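Local coordinates for protein 3-hydroxyacyl-CoA dehydrogenase (Brucella suis, PDB 4O5O) that probably catalyses the NAD-dependent oxidation of 3-hydroxyacyl-CoA to 3-ketoacyl-CoA, as a member of the short-chain dehydrogenase family with a Rossmann fold, at residues B[55-58]-B[59-63]. Residues are numbered along the deposited sequence; the frame is centred on the assembly and turned at random.
Sequences KALG and ASARF
Leu57 lays its CB against the methyl group of Ala61, CB to CB 3.7 Å, and its CD1 reaches the same methyl more loosely. CG stands anti to the carbonyl carbon, beside the backbone N (chi1 -70°); from there CD1 turns toward the Ala61 methyl and CD2 points away from it, and both side chains also rest on Leu42 of the neighbouring strand. Between Leu57 and Ala61 the chain reverses through a type I beta turn from Gly58 to Ala61, closed by the bond from Ala61 N to Gly58 O (2.9 Å, N-H...O angle 154°). Gly58, with phi at 95°, is the first residue after the helix to leave helical backbone angles, and the chain turns there. The turn is the helix-to-strand link of a beta-alpha-beta unit in the Rossmann fold: strand 39-44 leads into helix 47-57, and strand 61-65 returns beside strand 39-44 and parallel to it, as an outermost strand of the sheet within this chain. A water bridges the two limbs, donating to Leu57 O at 2.7 Å and accepting from Ser60 N at 2.9 Å. The side chain of Arg62 folds back along the turn, where NH1 serves two carbonyls, Ala59 O at 2.7 Å and Ala61 O at 3.0 Å. Both oxygens lie nearly in the guanidinium plane, whereas NH1 sits above each carbonyl plane. Ala84 and Phe85 of helix 71-85 also touch this arginine.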
ATOM      1  N   LYS B  55     -29.008 -13.714 -25.323  1.00 13.00           N
ATOM      2  CA  LYS B  55     -30.072 -13.470 -26.283  1.00 14.37           C
ATOM      3  C   LYS B  55     -30.200 -11.981 -26.609  1.00 14.62           C
ATOM      4  O   LYS B  55     -30.378 -11.590 -27.786  1.00 17.39           O
ATOM      5  CB  LYS B  55     -31.418 -14.020 -25.771  1.00 16.35           C
ATOM      6  CG  LYS B  55     -32.513 -14.028 -26.828  1.00 22.06           C
ATOM      7  CD  LYS B  55     -33.866 -14.433 -26.250  1.00 27.25           C
ATOM      8  CE  LYS B  55     -35.001 -14.320 -27.273  1.00 32.41           C
ATOM      9  NZ  LYS B  55     -36.320 -14.736 -26.701  1.00 37.54           N
ATOM     10  N   ALA B  56     -30.160 -11.150 -25.568  1.00 15.63           N
ATOM     11  CA  ALA B  56     -30.320  -9.707 -25.748  1.00 16.31           C
ATOM     12  C   ALA B  56     -29.160  -9.128 -26.549  1.00 15.21           C
ATOM     13  O   ALA B  56     -29.347  -8.195 -27.343  1.00 19.77           O
ATOM     14  CB  ALA B  56     -30.436  -9.016 -24.397  1.00 17.94           C
ATOM     15  N   LEU B  57     -27.970  -9.693 -26.366  1.00 14.19           N
ATOM     16  CA  LEU B  57     -26.782  -9.151 -27.015  1.00 14.75           C
ATOM     17  C   LEU B  57     -26.666  -9.512 -28.489  1.00 14.19           C
ATOM     18  O   LEU B  57     -26.015  -8.790 -29.241  1.00 16.98           O
ATOM     19  CB  LEU B  57     -25.524  -9.595 -26.273  1.00 15.26           C
ATOM     20  CG  LEU B  57     -25.345  -8.956 -24.895  1.00 14.40           C
ATOM     21  CD1 LEU B  57     -24.253  -9.695 -24.146  1.00 16.12           C
ATOM     22  CD2 LEU B  57     -25.006  -7.472 -25.000  1.00 20.36           C
ATOM     23  N   GLY B  58     -27.274 -10.624 -28.898  1.00 15.86           N
ATOM     24  CA  GLY B  58     -27.305 -11.026 -30.314  1.00 16.81           C
ATOM     25  C   GLY B  58     -26.200 -12.001 -30.716  1.00 14.36           C
ATOM     26  O   GLY B  58     -25.526 -12.592 -29.860  1.00 16.79           O
ATOM     27  N   ALA B  59     -25.990 -12.149 -32.027  1.00 16.51           N
ATOM     28  CA  ALA B  59     -25.136 -13.195 -32.589  1.00 19.41           C
ATOM     29  C   ALA B  59     -23.655 -13.138 -32.226  1.00 16.78           C
ATOM     30  O   ALA B  59     -22.928 -14.139 -32.413  1.00 19.68           O
ATOM     31  CB  ALA B  59     -25.301 -13.226 -34.101  1.00 20.95           C
ATOM     32  N   SER B  60     -23.193 -11.987 -31.727  1.00 15.94           N
ATOM     33  CA  SER B  60     -21.820 -11.863 -31.228  1.00 15.16           C
ATOM     34  C   SER B  60     -21.627 -12.418 -29.799  1.00 13.39           C
ATOM     35  O   SER B  60     -20.505 -12.418 -29.290  1.00 13.57           O
ATOM     36  CB  SER B  60     -21.341 -10.407 -31.314  1.00 18.73           C
ATOM     37  OG  SER B  60     -21.202 -10.026 -32.672  1.00 22.86           O
ATOM     38  N   ALA B  61     -22.699 -12.920 -29.181  1.00 11.07           N
ATOM     39  CA  ALA B  61     -22.648 -13.454 -27.830  1.00 11.89           C
ATOM     40  C   ALA B  61     -23.042 -14.932 -27.772  1.00 11.40           C
ATOM     41  O   ALA B  61     -23.887 -15.408 -28.542  1.00 14.44           O
ATOM     42  CB  ALA B  61     -23.532 -12.640 -26.896  1.00 13.11           C
ATOM     43  N   ARG B  62     -22.418 -15.654 -26.839  1.00 10.23           N
ATOM     44  CA  ARG B  62     -22.825 -17.003 -26.457  1.00 11.49           C
ATOM     45  C   ARG B  62     -22.820 -17.092 -24.941  1.00 10.06           C
ATOM     46  O   ARG B  62     -22.067 -16.381 -24.285  1.00 13.00           O
ATOM     47  CB  ARG B  62     -21.844 -18.051 -27.008  1.00 12.53           C
ATOM     48  CG  ARG B  62     -21.623 -18.065 -28.509  1.00 14.56           C
ATOM     49  CD  ARG B  62     -22.793 -18.642 -29.302  1.00 18.26           C
ATOM     50  NE  ARG B  62     -22.424 -18.716 -30.717  1.00 20.04           N
ATOM     51  CZ  ARG B  62     -22.462 -17.690 -31.569  1.00 17.21           C
ATOM     52  NH1 ARG B  62     -22.904 -16.498 -31.189  1.00 20.44           N
ATOM     53  NH2 ARG B  62     -22.047 -17.856 -32.816  1.00 26.42           N
ATOM     54  N   PHE B  63     -23.622 -17.976 -24.375  1.00  9.91           N
ATOM     55  CA  PHE B  63     -23.620 -18.286 -22.959  1.00  8.52           C
ATOM     56  C   PHE B  63     -23.304 -19.753 -22.708  1.00  9.35           C
ATOM     57  O   PHE B  63     -23.767 -20.646 -23.430  1.00 11.02           O
ATOM     58  CB  PHE B  63     -25.006 -18.000 -22.352  1.00 10.61           C
ATOM     59  CG  PHE B  63     -25.140 -18.452 -20.914  1.00  9.35           C
ATOM     60  CD1 PHE B  63     -24.405 -17.838 -19.913  1.00 10.49           C
ATOM     61  CD2 PHE B  63     -25.976 -19.504 -20.565  1.00 12.28           C
ATOM     62  CE1 PHE B  63     -24.487 -18.261 -18.588  1.00 11.39           C
ATOM     63  CE2 PHE B  63     -26.087 -19.930 -19.241  1.00 12.81           C
ATOM     64  CZ  PHE B  63     -25.338 -19.301 -18.241  1.00 12.89           C
TER
HETATM   65  O   HOH W   1     -24.305  -9.355 -31.314  1.00 18.93           O